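Lectin-related NK cell receptor LY49L1 (Mus musculus, PDB 3G8K) is a natural killer cell receptor of the Ly49 family whose C-type lectin-like domain, the part in this structure, probably recognises MHC class I molecules. Local coordinates at residues I16-V22 / C119-L125; R25-C31 / C113-C119; N94-C100 / N110-D114. The protein carries 1 engineered substitution. All coordinates share one frame; numbering follows the deposited sequence.

How the contacts relate
Running from the N terminus, the chain enters contact 1 at I16-V22, on strand 17-21, and then contact 2 at R25-C31, where helix 28-37 begins. It returns only near the C terminus, so that C119-L125 closes the long outer loop and C113-C119 closes a slightly shorter one nested within it. The small loop between N94-C100 and N110-D114, contact 3, lies inside contact 1 and ends on the same residues, C113 and D114, on which contact 2 begins its second segment. C119 joins contacts 1 and 2, whose centres are about 16 Å apart. Together the three tie strand 17-21 and the last strand, 118-124, the first helix and the 100-104/108-111 hairpin to one sheet.

Contact 1: I16-V22 / C119-L125; sequences IKCYYFV and CICGKRL
Strands 17-21 and 118-124 pair antiparallel here, joining an early strand to the last one and closing the outer loop of the C-type lectin-like fold, a loop within a loop. Their short axes come within 4.7 Å at 154°. Y20 and C121 form a hydrogen-bonded pair: Y20 N reaches C121 O at 3.1 Å, and C121 N returns a bond to Y20 O. The ladder runs on through C18 N to K123 O, with a weak reverse bond, and ends in a weak bond from V22 N to C119 O. Y19 and F21 project to the same face as I120, whose CD1 meets Y19 CD2 and F21 CE2. K17 rises on this face too, its NZ bound to E50 and D46, and E50 also takes a hydrogen bond from Y19 OH.

The other face carries C18, Y20, C121 and K123. With CG anti to the carbonyl carbon (chi1 -50°), the Y20 ring lies across K123, CE1 4.0 Å from K123 CB, while C121 O lies at the ring edge. A water in the ring plane joins Y20 OH to K123 O, to which it donates. C121 is linked to C35, and C18 to C13; C18 SG also packs on L125 CD1, and L125 touches W11 of the second subunit.

At the far end of the pairing, L125 N donates to I16 O at 2.7 Å, a nearly straight bond (166°). I16 CG2 sits over the centre of one face of the R124 guanidinium, 3.4 Å from CZ, while R124 NH2 forms a salt bridge with D126.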
# COMPACT_ATOMS: atom_id res chain seq x y z
N ILE A 16 -3.23 6.30 -11.65
CA ILE A 16 -3.95 5.41 -12.58
C ILE A 16 -3.40 3.96 -12.66
O ILE A 16 -3.83 3.21 -13.50
CB ILE A 16 -4.06 6.14 -14.00
CG1 ILE A 16 -5.50 6.34 -14.51
CG2 ILE A 16 -3.11 5.62 -15.02
CD1 ILE A 16 -6.06 5.21 -15.36
N LYS A 17 -2.51 3.55 -11.77
CA LYS A 17 -1.79 2.27 -11.80
C LYS A 17 -1.89 1.53 -10.42
O LYS A 17 -1.61 2.14 -9.38
CB LYS A 17 -0.28 2.46 -12.19
CG LYS A 17 0.46 1.11 -12.54
CD LYS A 17 1.87 1.22 -13.17
CE LYS A 17 2.09 2.49 -14.00
NZ LYS A 17 3.54 2.58 -14.19
N CYS A 18 -2.24 0.25 -10.42
CA CYS A 18 -2.08 -0.60 -9.20
C CYS A 18 -0.87 -1.54 -9.27
O CYS A 18 -0.29 -1.66 -10.32
CB CYS A 18 -3.37 -1.32 -8.97
SG CYS A 18 -4.73 -0.09 -8.74
N TYR A 19 -0.52 -2.21 -8.14
CA TYR A 19 0.72 -2.93 -7.93
C TYR A 19 0.37 -4.17 -7.15
O TYR A 19 -0.22 -4.08 -6.07
CB TYR A 19 1.67 -2.09 -7.07
CG TYR A 19 1.97 -0.72 -7.75
CD1 TYR A 19 1.24 0.44 -7.38
CD2 TYR A 19 2.93 -0.62 -8.73
CE1 TYR A 19 1.50 1.72 -8.03
CE2 TYR A 19 3.20 0.68 -9.38
CZ TYR A 19 2.43 1.78 -9.03
OH TYR A 19 2.73 3.03 -9.58
N TYR A 20 0.76 -5.30 -7.67
CA TYR A 20 0.37 -6.66 -7.11
C TYR A 20 1.68 -7.43 -6.89
O TYR A 20 2.64 -7.16 -7.58
CB TYR A 20 -0.56 -7.38 -8.12
CG TYR A 20 -1.73 -6.53 -8.61
CD1 TYR A 20 -1.63 -5.75 -9.76
CD2 TYR A 20 -2.93 -6.49 -7.91
CE1 TYR A 20 -2.69 -4.95 -10.17
CE2 TYR A 20 -3.99 -5.73 -8.34
CZ TYR A 20 -3.85 -4.94 -9.43
OH TYR A 20 -4.93 -4.23 -9.84
N PHE A 21 1.69 -8.38 -5.92
CA PHE A 21 2.90 -9.01 -5.41
C PHE A 21 2.67 -10.49 -5.49
O PHE A 21 1.65 -10.94 -5.00
CB PHE A 21 3.25 -8.58 -3.92
CG PHE A 21 3.38 -7.11 -3.77
CD1 PHE A 21 2.23 -6.33 -3.64
CD2 PHE A 21 4.66 -6.46 -3.89
CE1 PHE A 21 2.31 -4.92 -3.61
CE2 PHE A 21 4.75 -5.02 -3.80
CZ PHE A 21 3.56 -4.27 -3.68
N VAL A 22 3.57 -11.20 -6.20
CA VAL A 22 3.61 -12.71 -6.25
C VAL A 22 4.15 -13.25 -4.88
O VAL A 22 4.96 -12.58 -4.20
CB VAL A 22 4.40 -13.26 -7.50
CG1 VAL A 22 4.30 -14.78 -7.62
CG2 VAL A 22 3.94 -12.64 -8.81
N CYS A 119 8.30 -10.66 -7.35
CA CYS A 119 7.74 -9.96 -8.55
C CYS A 119 6.77 -8.85 -8.16
O CYS A 119 5.83 -9.05 -7.39
CB CYS A 119 7.06 -10.94 -9.55
SG CYS A 119 7.72 -12.64 -9.57
N ILE A 120 7.02 -7.64 -8.66
CA ILE A 120 5.96 -6.67 -8.60
C ILE A 120 5.45 -6.49 -10.05
O ILE A 120 6.25 -6.13 -10.98
CB ILE A 120 6.35 -5.37 -7.90
CG1 ILE A 120 5.19 -4.38 -7.92
CG2 ILE A 120 7.58 -4.70 -8.55
CD1 ILE A 120 5.56 -3.08 -7.16
N CYS A 121 4.17 -6.84 -10.21
CA CYS A 121 3.39 -6.70 -11.45
C CYS A 121 2.57 -5.41 -11.47
O CYS A 121 1.90 -5.10 -10.54
CB CYS A 121 2.43 -7.84 -11.56
SG CYS A 121 3.20 -9.48 -11.35
N GLY A 122 2.61 -4.62 -12.52
CA GLY A 122 1.67 -3.50 -12.57
C GLY A 122 0.55 -3.71 -13.59
O GLY A 122 0.71 -4.46 -14.56
N LYS A 123 -0.56 -3.04 -13.37
CA LYS A 123 -1.71 -2.94 -14.27
C LYS A 123 -2.40 -1.58 -14.06
O LYS A 123 -2.80 -1.24 -12.97
CB LYS A 123 -2.72 -4.08 -14.09
CG LYS A 123 -3.80 -4.19 -15.25
CD LYS A 123 -4.83 -5.28 -14.90
CE LYS A 123 -5.96 -5.43 -15.89
NZ LYS A 123 -7.04 -6.28 -15.24
N ARG A 124 -2.43 -0.77 -15.13
CA ARG A 124 -3.20 0.45 -15.15
C ARG A 124 -4.68 0.20 -15.04
O ARG A 124 -5.20 -0.84 -15.43
CB ARG A 124 -2.88 1.27 -16.40
CG ARG A 124 -1.60 1.91 -16.28
CD ARG A 124 -1.25 2.67 -17.53
NE ARG A 124 -2.25 3.60 -18.02
CZ ARG A 124 -2.01 4.91 -18.19
NH1 ARG A 124 -0.82 5.39 -17.83
NH2 ARG A 124 -2.92 5.73 -18.69
N LEU A 125 -5.36 1.17 -14.49
CA LEU A 125 -6.79 1.06 -14.28
C LEU A 125 -7.63 1.23 -15.59
O LEU A 125 -8.78 0.78 -15.70
CB LEU A 125 -7.17 2.00 -13.12
CG LEU A 125 -7.34 1.48 -11.69
CD1 LEU A 125 -6.60 0.28 -11.41
CD2 LEU A 125 -6.99 2.49 -10.65
O HOH W 1 -5.08 -2.65 -11.76

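Contact 2: R25-C31 / C113-C119; sequences RKTWSGC and CDKSFIC
C31 and C119 both turn SG anti to their own carbonyl carbons, chi1 -88° in C31 and an unusual -28° in C119, and thereby bring the sulfurs into a disulfide with a torsion of -74° about the S-S bond. It ties the first turn of helix 28-37 to strand 118-124, a hallmark of C-type lectin-like domains. Ahead of the helix, K26 and F117 form a single antiparallel bridge: K26 N donates to F117 O at 3.0 Å. R25 crosses I118, its CG 3.6 Å from I118 CD1, and sets its CB against S116 CB.

T27 is the N-cap, and its OG1 accepts from G30 N at 3.0 Å, while its CG2 leans on D114 O at 3.5 Å. The next peptide fastens the helix start to the opposing loop: W28 N donates to C113 O at 3.0 Å, and a water accepts a hydrogen bond from S29 N and donates one to the same carbonyl, which is thus gripped twice. The W28 indole leads away from this loop into the core, where NE1 bonds to I65 O. W64 of strand 62-70 meets both W28 and F117 edge-to-face, packing helix 28-37 and the 113-119 segment against the central sheet.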
# COMPACT_ATOMS: atom_id res chain seq x y z
N ARG A 25 9.28 -16.06 -4.62
CA ARG A 25 10.39 -15.42 -5.27
C ARG A 25 10.69 -16.14 -6.56
O ARG A 25 10.70 -17.37 -6.59
CB ARG A 25 11.56 -15.55 -4.32
CG ARG A 25 11.25 -14.72 -3.13
CD ARG A 25 12.49 -14.14 -2.56
NE ARG A 25 12.98 -14.89 -1.40
CZ ARG A 25 13.84 -15.90 -1.45
NH1 ARG A 25 14.34 -16.37 -2.59
NH2 ARG A 25 14.21 -16.44 -0.32
N LYS A 26 11.01 -15.38 -7.62
CA LYS A 26 11.26 -15.99 -8.92
C LYS A 26 12.35 -15.26 -9.64
O LYS A 26 12.64 -14.06 -9.34
CB LYS A 26 9.99 -16.04 -9.84
CG LYS A 26 8.89 -17.01 -9.35
CD LYS A 26 7.49 -16.83 -9.97
CE LYS A 26 6.49 -17.55 -9.07
NZ LYS A 26 6.31 -18.97 -9.47
N THR A 27 12.90 -15.94 -10.64
CA THR A 27 13.91 -15.44 -11.53
C THR A 27 13.27 -14.30 -12.28
O THR A 27 12.07 -14.26 -12.35
CB THR A 27 14.30 -16.55 -12.54
OG1 THR A 27 13.12 -16.99 -13.28
CG2 THR A 27 15.01 -17.75 -11.81
N TRP A 28 14.04 -13.42 -12.92
CA TRP A 28 13.41 -12.30 -13.62
C TRP A 28 12.44 -12.82 -14.66
O TRP A 28 11.36 -12.26 -14.84
CB TRP A 28 14.47 -11.44 -14.30
CG TRP A 28 13.96 -10.16 -14.93
CD1 TRP A 28 13.91 -8.91 -14.35
CD2 TRP A 28 13.45 -10.00 -16.27
NE1 TRP A 28 13.44 -7.99 -15.25
CE2 TRP A 28 13.14 -8.63 -16.43
CE3 TRP A 28 13.24 -10.88 -17.36
CZ2 TRP A 28 12.60 -8.13 -17.62
CZ3 TRP A 28 12.72 -10.38 -18.53
CH2 TRP A 28 12.40 -9.03 -18.67
N SER A 29 12.82 -13.89 -15.36
CA SER A 29 12.03 -14.39 -16.50
C SER A 29 10.76 -15.02 -15.98
O SER A 29 9.74 -14.96 -16.59
CB SER A 29 12.87 -15.43 -17.29
OG SER A 29 13.32 -14.84 -18.51
N GLY A 30 10.88 -15.75 -14.89
CA GLY A 30 9.76 -16.39 -14.33
C GLY A 30 8.71 -15.48 -13.77
O GLY A 30 7.57 -15.91 -13.65
N CYS A 31 9.12 -14.26 -13.38
CA CYS A 31 8.30 -13.20 -12.86
C CYS A 31 7.62 -12.54 -14.03
O CYS A 31 6.48 -12.10 -13.95
CB CYS A 31 9.18 -12.12 -12.15
SG CYS A 31 9.52 -12.38 -10.43
N CYS A 113 20.00 -11.95 -13.50
CA CYS A 113 18.63 -12.31 -13.90
C CYS A 113 18.15 -13.64 -13.35
O CYS A 113 16.96 -13.93 -13.40
CB CYS A 113 18.49 -12.34 -15.40
SG CYS A 113 18.90 -10.76 -16.21
N ASP A 114 19.06 -14.42 -12.81
CA ASP A 114 18.76 -15.81 -12.33
C ASP A 114 18.48 -15.84 -10.86
O ASP A 114 18.03 -16.90 -10.32
CB ASP A 114 20.00 -16.66 -12.52
CG ASP A 114 19.78 -18.12 -12.12
OD1 ASP A 114 18.95 -18.75 -12.85
OD2 ASP A 114 20.36 -18.59 -11.06
N LYS A 115 18.81 -14.76 -10.15
CA LYS A 115 18.44 -14.73 -8.77
C LYS A 115 16.91 -14.60 -8.69
O LYS A 115 16.28 -14.01 -9.57
CB LYS A 115 19.13 -13.57 -7.99
CG LYS A 115 20.53 -13.89 -7.60
CD LYS A 115 21.23 -12.91 -6.76
CE LYS A 115 20.77 -12.77 -5.37
NZ LYS A 115 20.78 -14.05 -4.60
N SER A 116 16.35 -15.08 -7.59
CA SER A 116 14.93 -15.13 -7.24
C SER A 116 14.63 -13.95 -6.28
O SER A 116 15.16 -13.90 -5.14
CB SER A 116 14.65 -16.49 -6.54
OG SER A 116 14.67 -17.57 -7.48
N PHE A 117 13.85 -12.96 -6.79
CA PHE A 117 13.29 -11.81 -6.03
C PHE A 117 11.72 -11.77 -6.13
O PHE A 117 11.13 -12.46 -6.97
CB PHE A 117 13.95 -10.46 -6.50
CG PHE A 117 15.45 -10.43 -6.22
CD1 PHE A 117 16.37 -10.57 -7.23
CD2 PHE A 117 15.92 -10.31 -4.93
CE1 PHE A 117 17.75 -10.56 -6.98
CE2 PHE A 117 17.28 -10.34 -4.66
CZ PHE A 117 18.19 -10.43 -5.71
N ILE A 118 11.08 -11.04 -5.22
CA ILE A 118 9.62 -10.80 -5.29
C ILE A 118 9.30 -10.15 -6.64
O ILE A 118 9.93 -9.20 -7.00
CB ILE A 118 9.10 -9.97 -4.12
CG1 ILE A 118 9.35 -10.67 -2.75
CG2 ILE A 118 7.53 -9.71 -4.24
CD1 ILE A 118 8.77 -12.08 -2.71
N CYS A 119 8.30 -10.66 -7.35
CA CYS A 119 7.74 -9.96 -8.55
C CYS A 119 6.77 -8.85 -8.16
O CYS A 119 5.83 -9.05 -7.39
CB CYS A 119 7.06 -10.94 -9.55
SG CYS A 119 7.72 -12.64 -9.57
O HOH W 2 15.66 -14.80 -15.60

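Contact 3: N94-C100 / N110-D114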
# COMPACT_ATOMS: atom_id res chain seq x y z
N ASN A 94 26.71 -1.67 -14.05
CA ASN A 94 27.67 -2.55 -14.70
C ASN A 94 26.97 -3.82 -15.14
O ASN A 94 26.53 -4.56 -14.30
CB ASN A 94 28.81 -2.86 -13.72
CG ASN A 94 30.00 -3.49 -14.41
OD1 ASN A 94 29.90 -3.99 -15.55
ND2 ASN A 94 31.15 -3.43 -13.77
N ILE A 95 26.83 -4.09 -16.45
CA ILE A 95 26.10 -5.31 -16.91
C ILE A 95 26.80 -6.64 -16.61
O ILE A 95 26.19 -7.72 -16.72
CB ILE A 95 25.66 -5.25 -18.44
CG1 ILE A 95 26.87 -5.24 -19.37
CG2 ILE A 95 24.62 -4.12 -18.67
CD1 ILE A 95 26.58 -5.71 -20.79
N ARG A 96 28.08 -6.55 -16.20
CA ARG A 96 28.92 -7.67 -15.76
C ARG A 96 28.41 -8.23 -14.45
O ARG A 96 28.52 -9.43 -14.22
CB ARG A 96 30.35 -7.20 -15.54
CG ARG A 96 31.25 -7.23 -16.75
CD ARG A 96 32.52 -6.44 -16.45
NE ARG A 96 33.42 -6.35 -17.61
CZ ARG A 96 34.16 -5.29 -17.94
NH1 ARG A 96 34.12 -4.15 -17.23
NH2 ARG A 96 34.92 -5.36 -19.03
N ASP A 97 27.93 -7.33 -13.59
CA ASP A 97 27.24 -7.60 -12.33
C ASP A 97 25.70 -7.80 -12.42
O ASP A 97 25.04 -7.93 -11.38
CB ASP A 97 27.50 -6.50 -11.33
CG ASP A 97 28.96 -6.07 -11.28
OD1 ASP A 97 29.88 -6.89 -11.60
OD2 ASP A 97 29.16 -4.87 -10.95
N GLY A 98 25.14 -7.85 -13.63
CA GLY A 98 23.70 -8.13 -13.78
C GLY A 98 22.95 -7.38 -14.86
O GLY A 98 23.05 -6.14 -14.99
N GLY A 99 22.10 -8.10 -15.59
CA GLY A 99 21.41 -7.44 -16.72
C GLY A 99 19.94 -7.16 -16.53
O GLY A 99 19.30 -6.75 -17.49
N CYS A 100 19.40 -7.35 -15.30
CA CYS A 100 17.96 -7.13 -15.01
C CYS A 100 17.84 -6.16 -13.83
O CYS A 100 18.69 -6.20 -12.92
CB CYS A 100 17.30 -8.48 -14.66
SG CYS A 100 17.13 -9.72 -16.05
N ASN A 110 20.98 -3.17 -10.59
CA ASN A 110 20.96 -4.25 -11.52
C ASN A 110 21.45 -5.50 -10.81
O ASN A 110 22.19 -5.42 -9.84
CB ASN A 110 21.85 -3.97 -12.70
CG ASN A 110 23.32 -3.79 -12.32
OD1 ASN A 110 23.69 -3.12 -11.35
ND2 ASN A 110 24.15 -4.37 -13.13
N ASP A 111 21.07 -6.64 -11.34
CA ASP A 111 21.43 -7.89 -10.68
C ASP A 111 21.26 -9.08 -11.61
O ASP A 111 20.61 -8.98 -12.65
CB ASP A 111 20.67 -8.07 -9.36
CG ASP A 111 21.50 -8.86 -8.33
OD1 ASP A 111 22.36 -9.69 -8.77
OD2 ASP A 111 21.39 -8.64 -7.11
N ASN A 112 21.86 -10.23 -11.22
CA ASN A 112 21.77 -11.46 -11.93
C ASN A 112 20.34 -11.82 -12.23
O ASN A 112 19.58 -12.11 -11.30
CB ASN A 112 22.34 -12.56 -11.02
CG ASN A 112 22.69 -13.83 -11.75
OD1 ASN A 112 21.99 -14.28 -12.65
ND2 ASN A 112 23.79 -14.41 -11.38
N CYS A 113 20.00 -11.95 -13.50
CA CYS A 113 18.63 -12.31 -13.90
C CYS A 113 18.15 -13.64 -13.35
O CYS A 113 16.96 -13.93 -13.40
CB CYS A 113 18.49 -12.34 -15.40
SG CYS A 113 18.90 -10.76 -16.21
N ASP A 114 19.06 -14.42 -12.81
CA ASP A 114 18.76 -15.81 -12.33
C ASP A 114 18.48 -15.84 -10.86
O ASP A 114 18.03 -16.90 -10.32
CB ASP A 114 20.00 -16.66 -12.52
CG ASP A 114 19.78 -18.12 -12.12
OD1 ASP A 114 18.95 -18.75 -12.85
OD2 ASP A 114 20.36 -18.59 -11.06
O HOH W 3 26.28 -2.56 -11.18
O HOH W 4 22.24 -11.03 -15.55
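The N110 side chain lies against the backbone of the 94-98 turn, its CB 3.4 Å from G98 O and its amide nitrogen between two carbonyls. ND2 donates to G98 O at 2.8 Å, nearly straight (166°), on a lone pair and close to the plane of the N110 amide; a second, weak bond runs to N94 O at 2.7 Å. CG sits between the backbone N and the carbonyl carbon (chi1 62°), which directs the amide into the turn. The other end of the amide, OD1, accepts from a water that also accepts a hydrogen bond from N94 N, so both amide atoms serve to fix this loop. N94 in turn forms an Asx turn, its OD1 accepting from R96 N.

G98 passes close over the second segment, CA 3.4 Å from D111 C. Beyond it C100 and D111 make an antiparallel hydrogen-bonded pair: D111 N donates to C100 O at 2.9 Å, with a weak return bond from C100 N to D111 O. The C100-C113 disulfide, S-S torsion 102°, follows. A water accepts from G99 N and C113 N, while N112 OD1 accepts from D114 N in a second Asx turn.

This cystine, the second disulfide characteristic of the fold, thus spans the 100-104/108-111 hairpin. C100 also packs on W64 of strand 62-70, and N110 on W76 of strand 75-78.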